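PDB 4L9P: CaaX farnesyltransferase alpha subunit Ram2 from Aspergillus fumigatus, which probably forms, with its beta subunit, the enzyme that transfers farnesyl groups to the CaaX cysteine of target proteins, and may also serve in geranylgeranyl transfer. Local coordinates for residues H162-R167 with N196-N201; H168-V171 with K175-D178; V115-L120 with Q147-E152. The protein carries 1 engineered substitution. One frame throughout, in Å; residues are numbered along the deposited sequence. Where two conformers were deposited one is given.

Contact 1: H162-R167 with N196-N201. With FII ([(3,7,11-trimethyl-dodeca-2,6,10-trienyloxycarbamoyl)-methyl]-phosphonic acid), chain Q.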
loop_
_atom_site.group_PDB
_atom_site.type_symbol
_atom_site.label_atom_id
_atom_site.label_comp_id
_atom_site.label_asym_id
_atom_site.label_seq_id
_atom_site.Cartn_x
_atom_site.Cartn_y
_atom_site.Cartn_z
ATOM N N HIS A 162 6.032 5.511 -9.423
ATOM C CA HIS A 162 6.998 6.474 -8.883
ATOM C C HIS A 162 7.244 7.609 -9.862
ATOM O O HIS A 162 7.522 8.731 -9.424
ATOM C CB HIS A 162 8.314 5.737 -8.640
ATOM C CG HIS A 162 8.181 4.649 -7.624
ATOM N ND1 HIS A 162 8.420 3.312 -7.904
ATOM C CD2 HIS A 162 7.604 4.674 -6.410
ATOM C CE1 HIS A 162 8.126 2.583 -6.832
ATOM N NE2 HIS A 162 7.684 3.401 -5.891
ATOM N N VAL A 163 7.156 7.333 -11.172
ATOM C CA VAL A 163 7.345 8.404 -12.129
ATOM C C VAL A 163 6.121 9.301 -12.107
ATOM O O VAL A 163 6.299 10.543 -12.206
ATOM C CB VAL A 163 7.577 7.836 -13.556
ATOM C CG1 VAL A 163 7.867 9.023 -14.549
ATOM C CG2 VAL A 163 8.759 6.846 -13.521
ATOM N N TRP A 164 4.884 8.791 -12.028
ATOM C CA TRP A 164 3.760 9.679 -11.869
ATOM C C TRP A 164 3.835 10.494 -10.590
ATOM O O TRP A 164 3.478 11.686 -10.615
ATOM C CB TRP A 164 2.427 8.863 -11.880
ATOM C CG TRP A 164 2.041 8.401 -13.281
ATOM C CD1 TRP A 164 2.119 7.100 -13.799
ATOM C CD2 TRP A 164 1.564 9.240 -14.335
ATOM N NE1 TRP A 164 1.661 7.115 -15.105
ATOM C CE2 TRP A 164 1.315 8.404 -15.457
ATOM C CE3 TRP A 164 1.280 10.630 -14.438
ATOM C CZ2 TRP A 164 0.759 8.904 -16.661
ATOM C CZ3 TRP A 164 0.784 11.127 -15.634
ATOM C CH2 TRP A 164 0.518 10.271 -16.758
ATOM N N THR A 165 4.252 9.908 -9.468
ATOM C CA THR A 165 4.402 10.666 -8.237
ATOM C C THR A 165 5.394 11.804 -8.441
ATOM O O THR A 165 5.125 12.958 -8.034
ATOM C CB THR A 165 4.851 9.731 -7.092
ATOM O OG1 THR A 165 3.750 8.825 -6.828
ATOM C CG2 THR A 165 5.169 10.547 -5.838
ATOM N N TYR A 166 6.517 11.497 -9.107
ATOM C CA TYR A 166 7.483 12.596 -9.385
ATOM C C TYR A 166 6.817 13.646 -10.259
ATOM O O TYR A 166 6.996 14.875 -10.010
ATOM C CB TYR A 166 8.687 12.004 -10.052
ATOM C CG TYR A 166 9.655 13.134 -10.527
ATOM C CD1 TYR A 166 10.543 13.773 -9.621
ATOM C CD2 TYR A 166 9.571 13.599 -11.837
ATOM C CE1 TYR A 166 11.357 14.813 -10.067
ATOM C CE2 TYR A 166 10.372 14.655 -12.271
ATOM C CZ TYR A 166 11.252 15.229 -11.355
ATOM O OH TYR A 166 12.104 16.244 -11.757
ATOM N N ARG A 167 6.057 13.254 -11.269
ATOM C CA ARG A 167 5.477 14.267 -12.153
ATOM C C ARG A 167 4.444 15.123 -11.402
ATOM O O ARG A 167 4.334 16.325 -11.690
ATOM C CB ARG A 167 4.877 13.614 -13.421
ATOM C CG ARG A 167 4.651 14.682 -14.550
ATOM C CD ARG A 167 4.298 14.059 -15.884
ATOM N NE ARG A 167 4.282 15.125 -16.877
ATOM C CZ ARG A 167 4.504 14.974 -18.174
ATOM N NH1 ARG A 167 4.712 13.764 -18.684
ATOM N NH2 ARG A 167 4.561 16.083 -18.942
ATOM N N ASN A 196 -5.741 3.920 -19.004
ATOM C CA ASN A 196 -4.618 4.247 -18.111
ATOM C C ASN A 196 -5.053 5.140 -16.968
ATOM O O ASN A 196 -5.137 6.345 -17.095
ATOM C CB ASN A 196 -3.472 4.886 -18.896
ATOM C CG ASN A 196 -2.262 5.126 -18.048
ATOM O OD1 ASN A 196 -2.345 5.118 -16.820
ATOM N ND2 ASN A 196 -1.132 5.384 -18.681
ATOM N N ASN A 197 -5.370 4.482 -15.833
ATOM C CA ASN A 197 -5.890 5.233 -14.715
ATOM C C ASN A 197 -4.889 6.204 -14.158
ATOM O O ASN A 197 -5.304 7.222 -13.579
ATOM C CB ASN A 197 -6.320 4.268 -13.575
ATOM C CG ASN A 197 -7.187 4.967 -12.577
ATOM O OD1 ASN A 197 -8.356 5.331 -12.903
ATOM N ND2 ASN A 197 -6.678 5.155 -11.338
ATOM N N SER A 198 -3.584 5.929 -14.314
ATOM C CA SER A 198 -2.577 6.890 -13.782
ATOM C C SER A 198 -2.676 8.216 -14.532
ATOM O O SER A 198 -2.539 9.321 -13.961
ATOM C CB SER A 198 -1.159 6.342 -13.996
ATOM O OG SER A 198 -1.070 5.074 -13.316
ATOM N N ALA A 199 -2.962 8.134 -15.835
ATOM C CA ALA A 199 -3.111 9.369 -16.625
ATOM C C ALA A 199 -4.399 10.139 -16.237
ATOM O O ALA A 199 -4.397 11.380 -16.172
ATOM C CB ALA A 199 -3.054 9.027 -18.112
ATOM N N TRP A 200 -5.494 9.397 -15.987
ATOM C CA TRP A 200 -6.711 10.043 -15.498
ATOM C C TRP A 200 -6.465 10.725 -14.158
ATOM O O TRP A 200 -6.956 11.834 -13.939
ATOM C CB TRP A 200 -7.853 9.024 -15.356
ATOM C CG TRP A 200 -8.439 8.637 -16.671
ATOM C CD1 TRP A 200 -8.175 7.479 -17.387
ATOM C CD2 TRP A 200 -9.397 9.393 -17.442
ATOM N NE1 TRP A 200 -8.933 7.475 -18.552
ATOM C CE2 TRP A 200 -9.673 8.644 -18.616
ATOM C CE3 TRP A 200 -10.020 10.641 -17.258
ATOM C CZ2 TRP A 200 -10.564 9.100 -19.615
ATOM C CZ3 TRP A 200 -10.925 11.087 -18.258
ATOM C CH2 TRP A 200 -11.202 10.301 -19.390
ATOM N N ASN A 201 -5.708 10.074 -13.257
ATOM C CA ASN A 201 -5.445 10.669 -11.962
ATOM C C ASN A 201 -4.659 11.974 -12.091
ATOM O O ASN A 201 -4.927 12.947 -11.380
ATOM C CB ASN A 201 -4.747 9.613 -11.059
ATOM C CG ASN A 201 -4.426 10.190 -9.697
ATOM O OD1 ASN A 201 -5.333 10.342 -8.865
ATOM N ND2 ASN A 201 -3.179 10.653 -9.493
HETATM C C1 FII Q . 4.200 -1.167 5.235
HETATM C C2 FII Q . 4.611 -1.022 3.794
HETATM C C6 FII Q . 6.041 -0.771 3.564
HETATM C C10 FII Q . 3.557 -0.748 2.801
HETATM C C11 FII Q . 3.831 -0.487 1.320
HETATM C C12 FII Q . 3.557 -1.817 0.559
HETATM C C15 FII Q . 3.318 -1.726 -0.945
HETATM C C18 FII Q . 3.048 -2.999 -1.739
HETATM C C22 FII Q . 3.805 -0.472 -1.599
HETATM C C23 FII Q . 3.238 -0.225 -2.988
HETATM C C24 FII Q . 3.941 0.877 -3.685
HETATM C C27 FII Q . 3.695 0.811 -5.158
HETATM C C30 FII Q . 2.478 1.580 -5.640
HETATM C C34 FII Q . 4.913 0.631 -5.983
HETATM C C35 FII Q . 4.916 0.818 -7.485
HETATM O O36 FII Q . 5.158 -0.410 -8.149
HETATM N N42 FII Q . 4.304 -1.433 -7.841
HETATM C C43 FII Q . 3.319 -1.622 -8.822
HETATM O O44 FII Q . 3.181 -0.922 -9.837
HETATM C C45 FII Q . 2.417 -2.812 -8.532
HETATM P P46 FII Q . 0.660 -2.595 -9.128
HETATM O O49 FII Q . 0.242 -1.245 -8.678
HETATM O O50 FII Q . 0.641 -2.822 -10.607
HETATM O O51 FII Q . -0.069 -3.723 -8.369
#
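Asn-196 comes near the indole of Trp-164 through its amide nitrogen, with ND2 lying 4.5 Å from Trp-164 CZ2. Trp-164 NE1 and Asn-196 ND2 both donate to the carbonyl of Ala-158, so one backbone oxygen ties the two side chains together. Asn-196 is also the N-cap of helix 197-208. Its OD1 accepts a weak bond from Ser-198 N and a straighter one from Ala-199 N at 3.2 Å, with the latter donor above the carbonyl plane. Ser-198 follows and does most of the touching. Ser-198 CB sits over the face of the Trp-164 five-membered ring, 3.4 Å from its centroid and 23° off the normal, a close CH-pi contact. Ser-198 OG is hydrogen-bonded to Glu-309 of the beta subunit. Ala-199 comes next. Its N lies over the same face toward the rim, and Ala-199 CA is 3.7 Å from Trp-164 CH2. On helix 161-174, His-162 brings CE1 to 3.7 Å from C35 of the bound inhibitor FII. The arrangement is that of two neighbouring alpha-subunit prenyltransferase repeats, joined through a buried tryptophan on a helix whose His-162 touches the bound isoprenoid analogue.

Contact 2: H168-V171 with K175-D178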
loop_
_atom_site.group_PDB
_atom_site.type_symbol
_atom_site.label_atom_id
_atom_site.label_comp_id
_atom_site.label_asym_id
_atom_site.label_seq_id
_atom_site.Cartn_x
_atom_site.Cartn_y
_atom_site.Cartn_z
ATOM N N HIS A 168 3.720 14.561 -10.412
ATOM C CA HIS A 168 2.813 15.410 -9.622
ATOM C C HIS A 168 3.657 16.439 -8.853
ATOM O O HIS A 168 3.284 17.637 -8.836
ATOM C CB HIS A 168 2.114 14.524 -8.556
ATOM C CG HIS A 168 1.401 15.317 -7.516
ATOM N ND1 HIS A 168 0.087 15.700 -7.682
ATOM C CD2 HIS A 168 1.829 15.902 -6.357
ATOM C CE1 HIS A 168 -0.283 16.468 -6.658
ATOM N NE2 HIS A 168 0.750 16.611 -5.838
ATOM N N TRP A 169 4.769 16.018 -8.247
ATOM C CA TRP A 169 5.624 16.958 -7.522
ATOM C C TRP A 169 6.131 18.039 -8.500
ATOM O O TRP A 169 6.180 19.241 -8.131
ATOM C CB TRP A 169 6.813 16.189 -6.875
ATOM C CG TRP A 169 7.800 17.150 -6.308
ATOM C CD1 TRP A 169 7.777 17.771 -5.068
ATOM C CD2 TRP A 169 8.878 17.730 -7.016
ATOM N NE1 TRP A 169 8.796 18.664 -4.967
ATOM C CE2 TRP A 169 9.493 18.681 -6.147
ATOM C CE3 TRP A 169 9.403 17.523 -8.293
ATOM C CZ2 TRP A 169 10.607 19.443 -6.542
ATOM C CZ3 TRP A 169 10.499 18.327 -8.687
ATOM C CH2 TRP A 169 11.071 19.256 -7.803
ATOM N N LEU A 170 6.542 17.641 -9.707
ATOM C CA LEU A 170 7.105 18.589 -10.676
ATOM C C LEU A 170 6.060 19.620 -11.029
ATOM O O LEU A 170 6.399 20.856 -11.137
ATOM C CB LEU A 170 7.543 17.795 -11.895
ATOM C CG LEU A 170 8.237 18.622 -12.984
ATOM C CD1 LEU A 170 9.690 18.905 -12.567
ATOM C CD2 LEU A 170 8.189 17.823 -14.293
ATOM N N VAL A 171 4.827 19.209 -11.252
ATOM C CA VAL A 171 3.765 20.159 -11.563
ATOM C C VAL A 171 3.535 21.150 -10.435
ATOM O O VAL A 171 3.400 22.367 -10.707
ATOM C CB VAL A 171 2.459 19.396 -11.914
ATOM C CG1 VAL A 171 1.271 20.363 -11.965
ATOM C CG2 VAL A 171 2.635 18.658 -13.209
ATOM N N LYS A 175 4.710 24.930 -10.979
ATOM C CA LYS A 175 3.369 25.534 -11.196
ATOM C C LYS A 175 2.897 25.269 -12.648
ATOM O O LYS A 175 2.571 26.184 -13.411
ATOM C CB LYS A 175 3.346 27.067 -10.866
ATOM C CG LYS A 175 3.778 27.297 -9.410
ATOM C CD LYS A 175 3.569 28.794 -8.982
ATOM C CE LYS A 175 4.119 29.052 -7.577
ATOM N NZ LYS A 175 3.393 28.248 -6.526
ATOM N N LEU A 176 2.839 23.988 -12.981
ATOM C CA LEU A 176 2.599 23.534 -14.358
ATOM C C LEU A 176 1.155 23.108 -14.629
ATOM O O LEU A 176 0.883 22.487 -15.648
ATOM C CB LEU A 176 3.557 22.401 -14.729
ATOM C CG LEU A 176 5.030 22.703 -14.503
ATOM C CD1 LEU A 176 5.797 21.428 -14.885
ATOM C CD2 LEU A 176 5.444 23.882 -15.369
ATOM N N TRP A 177 0.205 23.425 -13.736
ATOM C CA TRP A 177 -1.179 22.894 -13.905
ATOM C C TRP A 177 -1.727 23.272 -15.263
ATOM O O TRP A 177 -2.412 22.437 -15.891
ATOM C CB TRP A 177 -2.129 23.373 -12.833
ATOM C CG TRP A 177 -1.766 22.958 -11.455
ATOM C CD1 TRP A 177 -2.167 21.810 -10.812
ATOM C CD2 TRP A 177 -0.986 23.691 -10.514
ATOM N NE1 TRP A 177 -1.658 21.772 -9.536
ATOM C CE2 TRP A 177 -0.908 22.906 -9.337
ATOM C CE3 TRP A 177 -0.314 24.919 -10.548
ATOM C CZ2 TRP A 177 -0.257 23.331 -8.196
ATOM C CZ3 TRP A 177 0.340 25.338 -9.399
ATOM C CH2 TRP A 177 0.373 24.533 -8.240
ATOM N N ASP A 178 -1.404 24.483 -15.748
ATOM C CA ASP A 178 -1.943 24.949 -17.049
ATOM C C ASP A 178 -0.917 24.875 -18.170
ATOM O O ASP A 178 -1.136 25.379 -19.300
ATOM C CB ASP A 178 -2.460 26.387 -16.943
ATOM C CG ASP A 178 -3.685 26.485 -16.009
ATOM O OD1 ASP A 178 -4.455 25.474 -15.892
ATOM O OD2 ASP A 178 -3.842 27.510 -15.334
#
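Val-171 meets Leu-176 and Trp-177 where helix 161-174 ends, in an arrangement with the features of a Schellman motif. Lys-175 leaves the helix with a positive phi of 60°. The chain then turns back, and Leu-176 N donates to Val-171 O at 2.8 Å. This bond is nearly straight, lies in the carbonyl plane and uses a lone pair. The apolar contact that goes with such a cap pairs Leu-176 with Val-171, whose CG1 is 4.1 Å from Leu-176 CB. Leu-176 has its CG beside the backbone N, and the chain extends from there to reach Leu-170 as well. Leu-176 CD1 lies 3.8 Å from Leu-170 O and 4.2 Å from Leu-170 CG, the two leucine side chains crossing at a slant. Leu-142 packs on both leucines from a loop. Lys-175 instead sends NZ to a salt bridge with Glu-213. Val-171 has CG1 anti to the backbone N, with chi1 169°, which points this methyl toward Trp-177. Val-171 CG1 lies 3.7 Å from Trp-177 N. In a CH-pi contact, Val-171 CG1 also sits over one face of the Trp-177 indole, 3.9 Å from the centroid of its five-membered ring.

Contact 3: V115-L120 with Q147-E152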
loop_
_atom_site.group_PDB
_atom_site.type_symbol
_atom_site.label_atom_id
_atom_site.label_comp_id
_atom_site.label_asym_id
_atom_site.label_seq_id
_atom_site.Cartn_x
_atom_site.Cartn_y
_atom_site.Cartn_z
ATOM N N VAL A 115 20.642 5.826 -15.147
ATOM C CA VAL A 115 20.305 4.875 -14.104
ATOM C C VAL A 115 18.803 4.543 -14.126
ATOM O O VAL A 115 18.401 3.377 -14.017
ATOM C CB VAL A 115 20.716 5.419 -12.684
ATOM C CG1 VAL A 115 20.478 4.307 -11.620
ATOM C CG2 VAL A 115 22.222 5.829 -12.634
ATOM N N ALA A 116 17.982 5.588 -14.302
ATOM C CA ALA A 116 16.527 5.461 -14.311
ATOM C C ALA A 116 16.083 4.553 -15.478
ATOM O O ALA A 116 15.168 3.777 -15.337
ATOM C CB ALA A 116 15.848 6.856 -14.403
ATOM N N LEU A 117 16.762 4.688 -16.625
ATOM C CA LEU A 117 16.433 3.876 -17.841
ATOM C C LEU A 117 16.852 2.424 -17.653
ATOM O O LEU A 117 16.294 1.547 -18.308
ATOM C CB LEU A 117 17.123 4.472 -19.076
ATOM C CG LEU A 117 16.473 5.765 -19.580
ATOM C CD1 LEU A 117 17.387 6.420 -20.644
ATOM C CD2 LEU A 117 15.116 5.406 -20.177
ATOM N N LYS A 118 17.752 2.144 -16.725
ATOM C CA LYS A 118 18.211 0.772 -16.516
ATOM C C LYS A 118 17.362 0.054 -15.486
ATOM O O LYS A 118 17.264 -1.180 -15.535
ATOM C CB LYS A 118 19.657 0.715 -16.057
ATOM C CG LYS A 118 20.681 0.919 -17.153
ATOM C CD LYS A 118 22.088 0.749 -16.522
ATOM C CE LYS A 118 23.217 1.110 -17.504
ATOM N NZ LYS A 118 24.616 0.897 -16.939
ATOM N N HIS A 119 16.753 0.774 -14.550
ATOM C CA HIS A 119 16.114 0.144 -13.380
ATOM C C HIS A 119 14.730 0.700 -13.162
ATOM O O HIS A 119 14.539 1.678 -12.535
ATOM C CB HIS A 119 16.945 0.425 -12.124
ATOM C CG HIS A 119 18.351 -0.072 -12.218
ATOM N ND1 HIS A 119 18.655 -1.412 -12.138
ATOM C CD2 HIS A 119 19.537 0.577 -12.363
ATOM C CE1 HIS A 119 19.969 -1.569 -12.195
ATOM N NE2 HIS A 119 20.525 -0.387 -12.347
ATOM N N LEU A 120 13.767 -0.258 -13.132
ATOM C CA LEU A 120 12.354 0.037 -12.809
ATOM C C LEU A 120 11.879 -0.244 -11.344
ATOM O O LEU A 120 12.572 -0.904 -10.565
ATOM C CB LEU A 120 11.434 -0.563 -13.885
ATOM C CG LEU A 120 11.603 0.178 -15.246
ATOM C CD1 LEU A 120 12.064 1.645 -15.005
ATOM C CD2 LEU A 120 12.560 -0.413 -16.296
ATOM N N GLN A 147 10.178 17.084 -19.331
ATOM C CA GLN A 147 8.897 16.379 -19.656
ATOM C C GLN A 147 9.155 15.255 -20.673
ATOM O O GLN A 147 8.590 14.145 -20.544
ATOM C CB GLN A 147 7.840 17.390 -20.144
ATOM C CG GLN A 147 7.364 18.313 -19.022
ATOM C CD GLN A 147 6.624 19.502 -19.554
ATOM O OE1 GLN A 147 7.023 20.096 -20.567
ATOM N NE2 GLN A 147 5.515 19.876 -18.901
ATOM N N ASP A 148 10.034 15.474 -21.631
ATOM C CA ASP A 148 10.335 14.415 -22.590
ATOM C C ASP A 148 10.987 13.203 -21.920
ATOM O O ASP A 148 10.714 12.066 -22.317
ATOM C CB ASP A 148 11.320 14.939 -23.679
ATOM C CG ASP A 148 10.617 15.727 -24.760
ATOM O OD1 ASP A 148 9.415 15.997 -24.665
ATOM O OD2 ASP A 148 11.289 16.108 -25.723
ATOM N N PHE A 149 11.854 13.427 -20.935
ATOM C CA PHE A 149 12.432 12.288 -20.243
ATOM C C PHE A 149 11.320 11.497 -19.542
ATOM O O PHE A 149 11.328 10.228 -19.552
ATOM C CB PHE A 149 13.494 12.684 -19.190
ATOM C CG PHE A 149 14.122 11.464 -18.596
ATOM C CD1 PHE A 149 14.917 10.661 -19.406
ATOM C CD2 PHE A 149 13.843 11.070 -17.307
ATOM C CE1 PHE A 149 15.404 9.447 -18.938
ATOM C CE2 PHE A 149 14.394 9.869 -16.783
ATOM C CZ PHE A 149 15.136 9.051 -17.616
ATOM N N LEU A 150 10.376 12.177 -18.879
ATOM C CA LEU A 150 9.314 11.438 -18.204
ATOM C C LEU A 150 8.529 10.643 -19.269
ATOM O O LEU A 150 8.128 9.482 -18.986
ATOM C CB LEU A 150 8.365 12.387 -17.477
ATOM C CG LEU A 150 9.120 13.219 -16.429
ATOM C CD1 LEU A 150 8.078 14.045 -15.672
ATOM C CD2 LEU A 150 9.979 12.377 -15.487
ATOM N N MET A 151 8.318 11.177 -20.473
ATOM C CA MET A 151 7.646 10.397 -21.505
ATOM C C MET A 151 8.470 9.231 -22.025
ATOM O O MET A 151 7.868 8.223 -22.431
ATOM C CB MET A 151 7.235 11.297 -22.664
ATOM C CG MET A 151 6.157 12.328 -22.232
ATOM S SD MET A 151 4.649 11.580 -21.588
ATOM C CE MET A 151 3.760 11.301 -23.123
ATOM N N GLU A 152 9.808 9.299 -21.972
ATOM C CA GLU A 152 10.645 8.134 -22.253
ATOM C C GLU A 152 10.341 7.022 -21.256
ATOM O O GLU A 152 10.297 5.822 -21.605
ATOM C CB GLU A 152 12.131 8.493 -22.119
ATOM C CG GLU A 152 13.043 7.538 -22.863
ATOM C CD GLU A 152 14.488 8.067 -23.088
ATOM O OE1 GLU A 152 15.335 7.307 -23.569
ATOM O OE2 GLU A 152 14.786 9.221 -22.753
#
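Leu-117 and Glu-152 mark the nearest approach of the two backbones, with their CA atoms 8.4 Å apart. Segment 115-120 is the last part of helix 105-118 and the chain that leaves it. Lys-118 N bonds to Val-115 O, three residues back. Segment 147-152 lies wholly within helix 146-156 and keeps regular bonds four residues back, such as Glu-152 N to Asp-148 O. The two helices belong to successive alpha-subunit prenyltransferase repeats, which are related to the TPR family of helical repeats. No hydrogen bond joins the segments, so side chains alone bridge the gap.

Glu-152 borders the outer side of the contact. Its chain is extended and crosses Leu-117 at about a right angle. Leu-117 CD2 touches Glu-152 CG, and both leucine methyls come near the carboxylate. Two conformers of Glu-152 were deposited, so this part of the contact is doubtful.

Phe-149 and Leu-117 make most of the contact. Phe-149 CG is anti to the backbone N, with chi1 -176°, and this carries the ring across to helix 105-118. The leucine and the phenylalanine run past each other in opposite directions. From helix 123-133, Ile-125 packs on Ala-116 and Arg-129 on Phe-149. Phe-149 is buried, while Leu-117 is partly exposed. The phenylalanine ring meets helix 105-118 with its edge, not its face. Leu-117 CG comes to this edge, 3.9 Å from Phe-149 CE1. Ala-116 CB comes to the same edge and lies in the ring plane, 4.0 Å from Phe-149 CZ.

Overall arrangement
Along the chain contact 3 comes first and closes before the other two open. Contact 2 then falls within the span bridged by contact 1. Contacts 1 and 2 share helix 161-174, the first on its early turns and the second at its end, with centres about 12 Å apart. The centre of contact 3 is about 14 Å from that of contact 1 and about 18 Å from that of contact 2. Helix 146-156 links them: Leu-150 packs on Tyr-166, Arg-167 and Leu-170. The contacts thus span successive helical repeats of the alpha subunit. Contact 1 also meets the beta subunit and the bound inhibitor.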